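Local coordinates for LPXTG-motif cell wall anchor domain protein (Mobiluncus mulieris, PDB 5U5O) that probably mediates bacterial adhesion as part of a giant cell-wall-linked protein whose Ig-like domains carry intramolecular disulfide, isopeptide and ester cross-links, at residues Phe27-Thr32 and Leu101-Glu106; Lys172-Val177 and Gly214-Val219; Ala185-Pro190 and Val238-Leu243; Glu191-Phe196 and Glu208-Glu213; Phe196-Val201 and Cys228-Asp233. All blocks are in the same frame, centred on the assembly; numbering follows the deposited sequence. Where two conformers were deposited one is given.

Contact 1 stands alone in the T-Q ester bond domain, its centre 38 to 59 Å from those of the other four, which share the following DUF5979 domain; strand 150-178, broken by a bulge or short loop, passes from the first into the second. There, contact 2 joins strands 150-178 and 216-223, and contact 4 is nested inside the loop it closes. Contacts 4 and 5 share F196 on strand 193-200, with centres 13 Å apart, and build neighbouring ladders of one sheet that packs on the strands of contact 2. Contact 3, whose loop encloses contacts 4 and 5, ties helix 234-241 to the loop before strand 193-200. The chain is thus two cross-linked beta domains in series, consistent with an extended adhesin.

Contact 1 (Phe27-Thr32 and Leu101-Glu106); sequences FTIKDT and LTVKRE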
# COMPACT_ATOMS: atom_id res chain seq x y z
N PHE A 27 -2.21 12.95 1.84
CA PHE A 27 -0.76 12.95 1.86
C PHE A 27 -0.26 13.98 0.86
O PHE A 27 -0.88 14.19 -0.17
CB PHE A 27 -0.22 11.59 1.45
CG PHE A 27 -0.53 10.53 2.45
CD1 PHE A 27 0.30 10.32 3.54
CD2 PHE A 27 -1.67 9.77 2.30
CE1 PHE A 27 0.02 9.34 4.47
CE2 PHE A 27 -1.97 8.79 3.24
CZ PHE A 27 -1.12 8.57 4.32
N THR A 28 0.84 14.62 1.21
CA THR A 28 1.43 15.63 0.36
C THR A 28 2.74 15.11 -0.20
O THR A 28 3.67 14.79 0.55
CB THR A 28 1.69 16.93 1.12
OG1 THR A 28 0.45 17.46 1.57
CG2 THR A 28 2.37 17.96 0.21
N ILE A 29 2.77 14.99 -1.52
CA ILE A 29 3.99 14.68 -2.26
C ILE A 29 4.71 16.01 -2.53
O ILE A 29 4.14 16.91 -3.17
CB ILE A 29 3.68 13.89 -3.54
CG1 ILE A 29 3.26 12.44 -3.25
CG2 ILE A 29 4.91 13.83 -4.44
CD1 ILE A 29 1.98 12.25 -2.46
N LYS A 30 5.91 16.17 -1.97
CA LYS A 30 6.81 17.25 -2.34
C LYS A 30 7.45 16.91 -3.69
O LYS A 30 8.18 15.93 -3.83
CB LYS A 30 7.89 17.44 -1.29
CG LYS A 30 8.74 18.68 -1.52
CD LYS A 30 9.93 18.63 -0.60
CE LYS A 30 10.73 19.91 -0.64
NZ LYS A 30 11.76 19.91 0.43
N ASP A 31 7.17 17.77 -4.66
CA ASP A 31 7.68 17.63 -6.03
C ASP A 31 8.77 18.68 -6.21
O ASP A 31 8.48 19.84 -6.43
CB ASP A 31 6.50 17.82 -6.95
CG ASP A 31 6.88 17.89 -8.42
OD1 ASP A 31 8.04 17.55 -8.84
OD2 ASP A 31 5.92 18.25 -9.13
N THR A 32 10.01 18.27 -5.96
CA THR A 32 11.15 19.16 -6.13
C THR A 32 11.51 19.19 -7.61
O THR A 32 11.87 18.16 -8.18
CB THR A 32 12.34 18.73 -5.27
OG1 THR A 32 11.95 18.76 -3.90
CG2 THR A 32 13.51 19.66 -5.41
N LEU A 101 1.90 18.23 -4.30
CA LEU A 101 0.84 17.44 -4.91
C LEU A 101 0.14 16.65 -3.79
O LEU A 101 0.74 15.73 -3.22
CB LEU A 101 1.42 16.49 -5.97
CG LEU A 101 1.99 17.17 -7.22
CD1 LEU A 101 2.84 16.20 -8.02
CD2 LEU A 101 0.87 17.73 -8.08
N THR A 102 -1.09 17.02 -3.48
CA THR A 102 -1.80 16.47 -2.34
C THR A 102 -2.86 15.50 -2.81
O THR A 102 -3.72 15.84 -3.63
CB THR A 102 -2.35 17.60 -1.47
OG1 THR A 102 -1.24 18.36 -0.97
CG2 THR A 102 -3.15 17.07 -0.31
N VAL A 103 -2.80 14.29 -2.28
CA VAL A 103 -3.73 13.22 -2.63
C VAL A 103 -4.53 12.79 -1.40
O VAL A 103 -3.97 12.59 -0.32
CB VAL A 103 -3.00 12.03 -3.32
CG1 VAL A 103 -1.86 11.49 -2.47
CG2 VAL A 103 -3.97 10.94 -3.72
N LYS A 104 -5.84 12.66 -1.59
CA LYS A 104 -6.72 12.16 -0.54
C LYS A 104 -6.47 10.67 -0.35
O LYS A 104 -6.40 9.92 -1.32
CB LYS A 104 -8.18 12.40 -0.90
CG LYS A 104 -8.57 13.87 -0.95
CD LYS A 104 -10.05 14.07 -1.21
CE LYS A 104 -10.45 13.57 -2.60
NZ LYS A 104 -11.80 14.03 -3.01
N ARG A 105 -6.36 10.24 0.90
CA ARG A 105 -6.11 8.82 1.19
C ARG A 105 -7.16 7.92 0.55
O ARG A 105 -6.82 6.86 0.03
CB ARG A 105 -6.03 8.56 2.70
CG ARG A 105 -5.40 7.22 3.05
CD ARG A 105 -5.03 7.15 4.53
NE ARG A 105 -6.19 6.90 5.36
CZ ARG A 105 -6.80 5.72 5.50
NH1 ARG A 105 -7.86 5.63 6.29
NH2 ARG A 105 -6.36 4.63 4.87
N GLU A 106 -8.42 8.36 0.55
CA GLU A 106 -9.51 7.56 -0.04
C GLU A 106 -9.44 7.43 -1.57
O GLU A 106 -9.98 6.47 -2.12
CB GLU A 106 -10.89 8.08 0.39
CG GLU A 106 -11.28 9.46 -0.13
CD GLU A 106 -12.76 9.79 0.06
OE1 GLU A 106 -13.52 8.96 0.61
OE2 GLU A 106 -13.15 10.90 -0.35
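An antiparallel ladder of the Ig-like T-Q ester bond domain pairs F27, T28 and I29 of strand 26-36 with V103, T102 and L101 of strand 94-104. Four backbone hydrogen bonds hold it, two at each hydrogen-bonded pair; F27 N to V103 O, at 2.8 Å, and I29 N to L101 O, at 2.7 Å, are examples. At the non-hydrogen-bonded pair between them, T28 and T102 face each other on the more open side of the sheet. Each puts OG1 anti to its own carbonyl carbon (chi1 -63° in both), which turns the hydroxyls together into a hydrogen bond of 3.2 Å between the two OG1 atoms. Threonine serves well here, since its branched CB suits an extended chain and its hydroxyl suits an outer face.

The other face is apolar and buried. I29 CD1 reaches V103 CG1 at 3.9 Å, and I29 and L101 also pack on V122 of strand 118-127. The ring of F27 meets F17 as well. Past strand 94-104, R105 sends its methylenes past the rim of the F27 ring while the guanidinium goes on to the backbone oxygens of K24 and V19. Ring and guanidinium planes are nearly perpendicular, at 88°, and what touches the ring edge is R105 CD, 3.7 Å from F27 CE2.

Contact 2 (Lys172-Val177 and Gly214-Val219); sequences KLTKTV and GEEKTV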
# COMPACT_ATOMS: atom_id res chain seq x y z
N LYS A 172 -3.22 -15.51 14.70
CA LYS A 172 -2.66 -16.59 15.48
C LYS A 172 -3.79 -17.54 15.82
O LYS A 172 -4.86 -17.09 16.26
CB LYS A 172 -2.00 -16.09 16.76
CG LYS A 172 -1.32 -17.19 17.57
CD LYS A 172 -0.94 -16.74 18.97
CE LYS A 172 0.14 -15.68 18.94
NZ LYS A 172 0.74 -15.47 20.29
N LEU A 173 -3.54 -18.82 15.71
CA LEU A 173 -4.51 -19.86 16.06
C LEU A 173 -3.83 -20.78 17.03
O LEU A 173 -2.75 -21.29 16.76
CB LEU A 173 -4.93 -20.65 14.80
CG LEU A 173 -5.93 -21.79 15.06
CD1 LEU A 173 -7.26 -21.30 15.65
CD2 LEU A 173 -6.13 -22.58 13.78
N THR A 174 -4.49 -21.04 18.15
CA THR A 174 -4.05 -21.97 19.20
C THR A 174 -5.10 -23.07 19.34
O THR A 174 -6.30 -22.77 19.25
CB THR A 174 -3.89 -21.23 20.55
OG1 THR A 174 -2.93 -20.18 20.41
CG2 THR A 174 -3.43 -22.15 21.68
N LYS A 175 -4.66 -24.30 19.51
CA LYS A 175 -5.57 -25.44 19.73
C LYS A 175 -5.59 -25.83 21.20
O LYS A 175 -4.55 -26.02 21.80
CB LYS A 175 -5.15 -26.68 18.93
CG LYS A 175 -6.18 -27.82 18.96
CD LYS A 175 -7.49 -27.37 18.34
CE LYS A 175 -8.44 -28.45 17.89
NZ LYS A 175 -9.11 -29.14 19.02
N THR A 176 -6.80 -25.97 21.77
CA THR A 176 -6.98 -26.55 23.13
C THR A 176 -7.93 -27.72 23.00
O THR A 176 -8.61 -27.91 21.99
CB THR A 176 -7.53 -25.52 24.14
OG1 THR A 176 -8.76 -25.01 23.64
CG2 THR A 176 -6.54 -24.37 24.29
N VAL A 177 -8.02 -28.50 24.09
CA VAL A 177 -8.81 -29.74 24.13
C VAL A 177 -9.45 -29.89 25.52
O VAL A 177 -8.77 -29.69 26.50
CB VAL A 177 -7.93 -30.99 23.85
CG1 VAL A 177 -8.70 -32.30 24.04
CG2 VAL A 177 -7.34 -30.95 22.45
N GLY A 214 -2.31 -27.42 22.47
CA GLY A 214 -1.44 -26.40 23.05
C GLY A 214 -0.52 -25.67 22.08
O GLY A 214 0.12 -24.69 22.46
N GLU A 215 -0.43 -26.15 20.84
CA GLU A 215 0.38 -25.51 19.82
C GLU A 215 -0.33 -24.33 19.17
O GLU A 215 -1.55 -24.23 19.21
CB GLU A 215 0.82 -26.53 18.75
CG GLU A 215 1.74 -27.60 19.30
CD GLU A 215 2.34 -28.51 18.24
OE1 GLU A 215 1.73 -28.68 17.15
OE2 GLU A 215 3.41 -29.09 18.51
N GLU A 216 0.47 -23.45 18.57
CA GLU A 216 -0.03 -22.29 17.85
C GLU A 216 0.64 -22.15 16.46
O GLU A 216 1.72 -22.68 16.22
CB GLU A 216 0.17 -20.99 18.64
CG GLU A 216 1.60 -20.66 18.99
CD GLU A 216 1.73 -19.33 19.70
OE1 GLU A 216 1.38 -19.25 20.89
OE2 GLU A 216 2.20 -18.37 19.05
N LYS A 217 -0.04 -21.44 15.57
CA LYS A 217 0.47 -21.10 14.24
C LYS A 217 -0.00 -19.69 13.97
O LYS A 217 -1.16 -19.35 14.23
CB LYS A 217 -0.15 -22.06 13.22
CG LYS A 217 -0.08 -21.65 11.76
CD LYS A 217 1.23 -22.07 11.19
CE LYS A 217 1.34 -21.63 9.75
NZ LYS A 217 2.76 -21.69 9.35
N THR A 218 0.88 -18.86 13.41
CA THR A 218 0.51 -17.52 12.98
C THR A 218 0.63 -17.37 11.45
O THR A 218 1.66 -17.75 10.85
CB THR A 218 1.37 -16.47 13.68
OG1 THR A 218 1.19 -16.61 15.09
CG2 THR A 218 0.94 -15.07 13.31
N VAL A 219 -0.42 -16.85 10.84
CA VAL A 219 -0.41 -16.40 9.46
C VAL A 219 -0.17 -14.89 9.47
O VAL A 219 -0.97 -14.12 10.04
CB VAL A 219 -1.74 -16.73 8.75
CG1 VAL A 219 -1.78 -16.16 7.34
CG2 VAL A 219 -1.97 -18.24 8.73
O HOH W 1 -0.91 -20.02 22.22
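K172 sits opposite T218 and diagonally from E216 on the outer face of an antiparallel ladder, and its long chain touches both. CG leaves CB anti to the backbone N (chi1 -176°), which carries the chain over the partner strand. CB and CG each stand 3.6 Å from T218 OG1. CD then comes 3.5 Å from E216 OE2, and CE 3.4 Å from the same oxygen. A bend at chi3 leaves NZ in a salt bridge with E216 OE2 at 3.5 Å, a fairly loose pairing at the surface that a lysine can make while its methylenes still pack. The other oxygen, E216 OE1, accepts a hydrogen bond from a water that also bonds to T174 OG1.

Between the strands, L173 and K217 exchange backbone bonds, and K175 N donates to E215 O. G214 N bonds K175 O at 2.7 Å; at G214's own backbone angles a CB would be jammed against the preceding carbonyl O.

The opposite face is the core. L173 meets F196, F209 and I230, and K175 NZ is covalently joined to N288 CG, the isopeptide cross-link. Strand 150-178 runs between strand 216-223, antiparallel to it, and strand 281-291, parallel to it, and faces the sheet of strands 205-212, 193-200 and 226-232.

Contact 3 (Ala185-Pro190 and Val238-Leu243); sequences AKVARP and VNQAGL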
# COMPACT_ATOMS: atom_id res chain seq x y z
N ALA A 185 -10.26 -43.20 22.93
CA ALA A 185 -9.24 -42.62 22.05
C ALA A 185 -8.48 -43.66 21.24
O ALA A 185 -8.27 -44.77 21.70
CB ALA A 185 -8.26 -41.78 22.86
N LYS A 186 -8.06 -43.27 20.04
CA LYS A 186 -7.28 -44.12 19.16
C LYS A 186 -5.82 -43.72 19.03
O LYS A 186 -5.05 -44.36 18.30
CB LYS A 186 -7.93 -44.12 17.79
CG LYS A 186 -9.39 -44.54 17.77
CD LYS A 186 -9.61 -45.92 18.40
CE LYS A 186 -11.01 -46.43 18.12
NZ LYS A 186 -12.07 -45.48 18.59
N VAL A 187 -5.46 -42.60 19.66
CA VAL A 187 -4.08 -42.14 19.77
C VAL A 187 -3.86 -41.64 21.18
O VAL A 187 -4.83 -41.37 21.91
CB VAL A 187 -3.75 -40.99 18.79
CG1 VAL A 187 -3.74 -41.46 17.34
CG2 VAL A 187 -4.68 -39.79 18.98
N ALA A 188 -2.60 -41.45 21.54
CA ALA A 188 -2.28 -40.79 22.81
C ALA A 188 -2.63 -39.31 22.69
O ALA A 188 -2.39 -38.67 21.67
CB ALA A 188 -0.81 -40.95 23.14
N ARG A 189 -3.21 -38.77 23.76
CA ARG A 189 -3.64 -37.38 23.77
C ARG A 189 -2.57 -36.38 23.27
O ARG A 189 -2.90 -35.55 22.44
CB ARG A 189 -4.16 -37.00 25.17
CG ARG A 189 -4.72 -35.60 25.27
CD ARG A 189 -5.32 -35.34 26.64
NE ARG A 189 -5.81 -33.97 26.67
CZ ARG A 189 -6.66 -33.49 27.59
NH1 ARG A 189 -7.14 -34.24 28.59
NH2 ARG A 189 -7.04 -32.22 27.48
N PRO A 190 -1.30 -36.47 23.75
CA PRO A 190 -0.31 -35.48 23.32
C PRO A 190 0.17 -35.69 21.88
O PRO A 190 0.89 -34.84 21.35
CB PRO A 190 0.87 -35.66 24.28
CG PRO A 190 0.41 -36.60 25.32
CD PRO A 190 -0.82 -37.32 24.86
N VAL A 238 -12.35 -36.30 15.52
CA VAL A 238 -13.26 -37.33 16.03
C VAL A 238 -12.63 -38.72 15.90
O VAL A 238 -12.73 -39.53 16.82
CB VAL A 238 -14.62 -37.29 15.30
CG1 VAL A 238 -15.50 -38.51 15.60
CG2 VAL A 238 -15.35 -36.01 15.65
N ASN A 239 -11.98 -39.00 14.76
CA ASN A 239 -11.36 -40.30 14.58
C ASN A 239 -10.28 -40.60 15.61
O ASN A 239 -10.15 -41.74 16.06
CB ASN A 239 -10.79 -40.42 13.16
CG ASN A 239 -11.87 -40.51 12.11
OD1 ASN A 239 -13.03 -40.78 12.39
ND2 ASN A 239 -11.47 -40.29 10.86
N GLN A 240 -9.50 -39.58 15.98
CA GLN A 240 -8.44 -39.72 16.95
C GLN A 240 -8.97 -39.82 18.40
O GLN A 240 -8.47 -40.63 19.16
CB GLN A 240 -7.46 -38.56 16.83
CG GLN A 240 -6.68 -38.60 15.53
CD GLN A 240 -5.86 -37.35 15.34
OE1 GLN A 240 -4.72 -37.27 15.78
NE2 GLN A 240 -6.49 -36.31 14.75
N ALA A 241 -9.95 -39.00 18.76
CA ALA A 241 -10.49 -38.98 20.12
C ALA A 241 -11.49 -40.09 20.41
O ALA A 241 -11.69 -40.42 21.57
CB ALA A 241 -11.15 -37.64 20.37
N GLY A 242 -12.16 -40.61 19.39
CA GLY A 242 -13.26 -41.56 19.55
C GLY A 242 -14.51 -40.96 20.17
O GLY A 242 -15.33 -41.68 20.77
N LEU A 243 -14.65 -39.64 20.03
CA LEU A 243 -15.74 -38.87 20.64
C LEU A 243 -16.18 -37.77 19.71
O LEU A 243 -15.41 -37.29 18.88
CB LEU A 243 -15.29 -38.22 21.95
CG LEU A 243 -14.99 -39.15 23.12
CD1 LEU A 243 -14.29 -38.36 24.20
CD2 LEU A 243 -16.26 -39.81 23.64
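K186 N donates to Q240 O in a nearly straight hydrogen bond of 2.8 Å (173° at the hydrogen), the one direct bond between the loop 185-190 and the end of helix 234-241. Carbonyls of the last helical turn make much of the first shell. A185 CA brings a C-H to A241 O at 3.3 Å, and alanine is small enough to let the two backbones come this close. K186 CG rests 3.4 Å from N239 O. The apolar part of the shell is V187 on Q240: in the conformer described, V187 CG2 touches Q240 CB at 3.7 Å.

The second shell fixes these groups. Bends at chi2 and chi4 fold the K186 chain back, and NZ ends on F184 O; its positive charge near the carboxyl end of the helix is probably favourable. Q240 reaches past V187, and its NE2 bonds both S193 O and G236 O, tying the helix to the start of strand 193-200. R189 forms a salt bridge with E213, while W180 packs on A185, R189 and A241.

At the helix end, G242 N still bonds V238 O at 2.8 Å, but G242 has positive phi (69°), easily adopted by glycine, and turns the chain away toward L243. The arrangement is that of a helix ended by a glycine of positive phi, with one of its last carbonyls taken by a backbone N-H of a neighbouring loop.

Contact 4 (Glu191-Phe196 and Glu208-Glu213); sequences EASYKF and EFTLKE
Y194 and L211 satisfy each other's backbone groups: Y194 N donates to L211 O and L211 N to Y194 O, both at 2.8 Å. The first donor sits 37° out of the plane of the L211 carbonyl, whose oxygen also lies at the edge of the Y194 ring. F196 and F209 repeat the exchange, with F196 N to F209 O almost straight (173°).

Beyond the ladder, water takes over. One molecule accepts from E213 N at 2.9 Å and lies within bonding distance of A192 O. A second bonds Y194 OH at 2.8 Å and lies near E213 OE1, a carboxylate already held by R189. At the surface, K195 runs alongside E208, giving a long salt bridge of 3.7 Å from NZ to E208 OE2; extended chains suit both residues to this solvent-facing row.

Y194, F196, F209 and L211 make up the other face. F196 CB lies over one face of the F209 ring, 4.2 Å from its centroid, a CH-pi contact, and L211 CD1 meets F196 CD2 at 4.2 Å. Strands 193-200 and 205-212 form an antiparallel beta hairpin, 205-212 being the outermost strand of its sheet, with one polar and one largely apolar face, as in a sheet packed in a sandwich.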
# COMPACT_ATOMS: atom_id res chain seq x y z
N GLU A 191 -0.21 -36.80 21.26
CA GLU A 191 0.13 -37.07 19.86
C GLU A 191 -1.00 -36.74 18.90
O GLU A 191 -0.79 -36.74 17.68
CB GLU A 191 0.55 -38.52 19.69
CG GLU A 191 1.85 -38.86 20.41
CD GLU A 191 3.02 -37.99 19.97
OE1 GLU A 191 3.09 -37.60 18.78
OE2 GLU A 191 3.88 -37.69 20.83
N ALA A 192 -2.17 -36.40 19.40
CA ALA A 192 -3.28 -36.06 18.53
C ALA A 192 -2.88 -34.82 17.72
O ALA A 192 -2.26 -33.89 18.24
CB ALA A 192 -4.54 -35.78 19.34
N SER A 193 -3.23 -34.86 16.44
CA SER A 193 -2.86 -33.83 15.49
C SER A 193 -4.08 -33.29 14.78
O SER A 193 -4.82 -34.05 14.18
CB SER A 193 -1.91 -34.45 14.47
OG SER A 193 -1.60 -33.57 13.42
N TYR A 194 -4.33 -31.99 14.93
CA TYR A 194 -5.56 -31.37 14.48
C TYR A 194 -5.27 -30.51 13.25
O TYR A 194 -4.44 -29.60 13.30
CB TYR A 194 -6.15 -30.54 15.63
CG TYR A 194 -6.40 -31.37 16.92
CD1 TYR A 194 -7.51 -32.20 17.02
CD2 TYR A 194 -5.45 -31.41 17.93
CE1 TYR A 194 -7.74 -32.96 18.16
CE2 TYR A 194 -5.69 -32.16 19.11
CZ TYR A 194 -6.81 -32.97 19.16
OH TYR A 194 -7.11 -33.75 20.29
N LYS A 195 -5.98 -30.82 12.18
CA LYS A 195 -5.70 -30.21 10.88
C LYS A 195 -6.56 -29.00 10.64
O LYS A 195 -7.79 -29.06 10.80
CB LYS A 195 -5.94 -31.21 9.77
CG LYS A 195 -5.64 -30.66 8.39
CD LYS A 195 -6.02 -31.65 7.32
CE LYS A 195 -5.99 -31.03 5.93
NZ LYS A 195 -6.21 -32.07 4.88
N PHE A 196 -5.92 -27.91 10.21
CA PHE A 196 -6.59 -26.66 9.94
C PHE A 196 -6.22 -26.13 8.56
O PHE A 196 -5.12 -26.37 8.04
CB PHE A 196 -6.21 -25.60 10.96
CG PHE A 196 -6.84 -25.84 12.30
CD1 PHE A 196 -8.09 -25.33 12.59
CD2 PHE A 196 -6.19 -26.59 13.26
CE1 PHE A 196 -8.68 -25.55 13.83
CE2 PHE A 196 -6.78 -26.84 14.49
CZ PHE A 196 -8.02 -26.29 14.77
N GLU A 208 -2.43 -24.50 5.06
CA GLU A 208 -2.84 -25.79 5.63
C GLU A 208 -1.76 -26.20 6.60
O GLU A 208 -0.56 -26.16 6.22
CB GLU A 208 -2.76 -26.84 4.53
CG GLU A 208 -3.94 -27.00 3.61
CD GLU A 208 -3.79 -28.31 2.86
OE1 GLU A 208 -2.80 -28.48 2.12
OE2 GLU A 208 -4.63 -29.21 3.08
N PHE A 209 -2.15 -26.66 7.80
CA PHE A 209 -1.17 -27.04 8.78
C PHE A 209 -1.88 -27.83 9.88
O PHE A 209 -3.11 -27.86 9.93
CB PHE A 209 -0.49 -25.81 9.39
CG PHE A 209 -1.47 -24.81 9.95
CD1 PHE A 209 -2.02 -23.82 9.15
CD2 PHE A 209 -1.90 -24.90 11.29
CE1 PHE A 209 -2.97 -22.93 9.66
CE2 PHE A 209 -2.84 -24.00 11.79
CZ PHE A 209 -3.38 -23.03 10.98
N THR A 210 -1.07 -28.44 10.73
CA THR A 210 -1.57 -29.17 11.88
C THR A 210 -1.08 -28.54 13.17
O THR A 210 0.01 -28.00 13.26
CB THR A 210 -1.11 -30.63 11.88
OG1 THR A 210 0.30 -30.68 12.12
CG2 THR A 210 -1.44 -31.29 10.55
N LEU A 211 -1.93 -28.68 14.21
CA LEU A 211 -1.59 -28.29 15.57
C LEU A 211 -1.86 -29.46 16.50
O LEU A 211 -2.93 -30.06 16.46
CB LEU A 211 -2.45 -27.12 16.04
CG LEU A 211 -2.31 -25.82 15.25
CD1 LEU A 211 -3.33 -24.82 15.76
CD2 LEU A 211 -0.91 -25.25 15.37
N LYS A 212 -0.87 -29.78 17.32
CA LYS A 212 -1.15 -30.59 18.51
C LYS A 212 -1.79 -29.71 19.59
O LYS A 212 -1.81 -28.48 19.54
CB LYS A 212 0.11 -31.28 19.03
CG LYS A 212 0.72 -32.21 17.98
CD LYS A 212 1.84 -33.08 18.50
CE LYS A 212 2.23 -34.12 17.46
NZ LYS A 212 2.60 -33.50 16.16
N GLU A 213 -2.36 -30.35 20.61
CA GLU A 213 -2.95 -29.64 21.72
C GLU A 213 -1.92 -28.69 22.31
O GLU A 213 -0.79 -29.09 22.59
CB GLU A 213 -3.43 -30.63 22.77
CG GLU A 213 -4.04 -29.99 24.01
CD GLU A 213 -4.59 -31.00 25.00
OE1 GLU A 213 -4.62 -32.21 24.72
OE2 GLU A 213 -5.05 -30.55 26.08
O HOH W 2 -2.01 -33.21 20.90
O HOH W 3 -5.17 -33.82 22.25

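Contact 5 (Phe196-Val201 and Cys228-Asp233); sequences FTVKCV and CTISED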
# COMPACT_ATOMS: atom_id res chain seq x y z
N PHE A 196 -5.92 -27.91 10.21
CA PHE A 196 -6.59 -26.66 9.94
C PHE A 196 -6.22 -26.13 8.56
O PHE A 196 -5.12 -26.37 8.04
CB PHE A 196 -6.21 -25.60 10.96
CG PHE A 196 -6.84 -25.84 12.30
CD1 PHE A 196 -8.09 -25.33 12.59
CD2 PHE A 196 -6.19 -26.59 13.26
CE1 PHE A 196 -8.68 -25.55 13.83
CE2 PHE A 196 -6.78 -26.84 14.49
CZ PHE A 196 -8.02 -26.29 14.77
N THR A 197 -7.16 -25.38 8.00
CA THR A 197 -6.94 -24.59 6.79
C THR A 197 -7.41 -23.19 7.06
O THR A 197 -8.55 -22.98 7.50
CB THR A 197 -7.70 -25.20 5.60
OG1 THR A 197 -7.33 -26.57 5.48
CG2 THR A 197 -7.37 -24.49 4.32
N VAL A 198 -6.52 -22.22 6.90
CA VAL A 198 -6.82 -20.81 7.12
C VAL A 198 -6.76 -20.13 5.74
O VAL A 198 -5.76 -20.30 4.97
CB VAL A 198 -5.79 -20.18 8.05
CG1 VAL A 198 -5.96 -18.66 8.13
CG2 VAL A 198 -5.93 -20.79 9.44
N LYS A 199 -7.80 -19.41 5.37
CA LYS A 199 -7.87 -18.75 4.07
C LYS A 199 -8.20 -17.30 4.30
O LYS A 199 -9.06 -16.98 5.14
CB LYS A 199 -8.97 -19.38 3.26
CG LYS A 199 -8.75 -20.83 2.94
CD LYS A 199 -9.85 -21.36 2.03
CE LYS A 199 -9.59 -22.79 1.61
NZ LYS A 199 -10.66 -23.34 0.74
N CYS A 200 -7.54 -16.41 3.56
CA CYS A 200 -7.84 -15.01 3.67
C CYS A 200 -8.21 -14.52 2.28
O CYS A 200 -7.43 -14.69 1.31
CB CYS A 200 -6.67 -14.26 4.23
SG CYS A 200 -6.10 -14.80 5.88
N VAL A 201 -9.39 -13.93 2.15
CA VAL A 201 -9.98 -13.73 0.82
C VAL A 201 -9.25 -12.66 0.01
O VAL A 201 -8.86 -12.92 -1.13
CB VAL A 201 -11.52 -13.54 0.83
CG1 VAL A 201 -11.92 -12.22 1.45
CG2 VAL A 201 -12.09 -13.64 -0.58
N CYS A 228 -11.01 -13.66 7.06
CA CYS A 228 -10.25 -14.88 7.13
C CYS A 228 -11.18 -16.02 7.62
O CYS A 228 -11.97 -15.81 8.60
CB CYS A 228 -9.16 -14.64 8.11
SG CYS A 228 -8.35 -16.06 8.83
N THR A 229 -11.09 -17.18 7.02
CA THR A 229 -11.82 -18.36 7.46
C THR A 229 -10.84 -19.35 8.04
O THR A 229 -9.69 -19.49 7.59
CB THR A 229 -12.67 -18.99 6.35
OG1 THR A 229 -11.85 -19.42 5.26
CG2 THR A 229 -13.71 -18.00 5.83
N ILE A 230 -11.30 -20.05 9.09
CA ILE A 230 -10.56 -21.11 9.73
C ILE A 230 -11.44 -22.34 9.63
O ILE A 230 -12.61 -22.31 10.08
CB ILE A 230 -10.31 -20.76 11.23
CG1 ILE A 230 -9.55 -19.45 11.36
CG2 ILE A 230 -9.52 -21.87 11.91
CD1 ILE A 230 -9.60 -18.85 12.75
N SER A 231 -10.90 -23.45 9.14
CA SER A 231 -11.63 -24.69 8.94
C SER A 231 -10.84 -25.81 9.55
O SER A 231 -9.69 -26.05 9.16
CB SER A 231 -11.77 -24.98 7.44
OG SER A 231 -12.40 -23.92 6.74
N GLU A 232 -11.43 -26.51 10.51
CA GLU A 232 -10.81 -27.70 11.09
C GLU A 232 -11.32 -28.95 10.41
O GLU A 232 -12.49 -29.04 10.06
CB GLU A 232 -11.14 -27.80 12.59
CG GLU A 232 -10.27 -28.82 13.30
CD GLU A 232 -10.48 -28.87 14.79
OE1 GLU A 232 -11.05 -27.92 15.37
OE2 GLU A 232 -10.02 -29.88 15.35
N ASP A 233 -10.45 -29.95 10.26
CA ASP A 233 -10.89 -31.28 9.89
C ASP A 233 -11.48 -31.97 11.12
O ASP A 233 -10.79 -32.67 11.86
CB ASP A 233 -9.71 -32.08 9.31
CG ASP A 233 -10.10 -33.46 8.82
OD1 ASP A 233 -11.24 -33.93 9.03
OD2 ASP A 233 -9.24 -34.10 8.18
O HOH W 4 -10.72 -21.90 5.84
O HOH W 5 -8.72 -28.33 7.35
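E232 swings CG away from its own amide (chi1 -167°) and stays extended, while F196 tucks its ring back beside its backbone N (chi1 -73°); the two settings lay the acid's chain across the ring. E232 CG stands over one face, 4.0 Å from the centroid, a CH-pi contact. Farther out, E232 OE1 comes 3.5 Å from F196 CZ, with the carboxylate 36° from the ring plane. F196 CD1 also meets I230 CG2 at 3.8 Å.

Two hydrogen-bonded pairs, T197 with S231 and K199 with T229, tie the strands through four backbone bonds. On their outer face, hydroxyls of T197, T229 and S231 hold two waters: one donates to T197 O at 2.9 Å and, in the conformer given, to S231 OG, and bonds T229 OG1, while another links T197 OG1 with S231 O. In that conformer S231 OG also bonds E264.

C200 and C228 form a non-hydrogen-bonded pair, and their disulfide is known; both have two conformers, and in the one described the SG atoms are 3.9 Å apart, unbonded.

Strand 193-200 lies between strands 205-212 and 226-232, and the latter continues the sheet to strand 264-269. E232 packs beside K175, the isopeptide lysine of strand 150-178, and against D245 and V247 of strand 244-251.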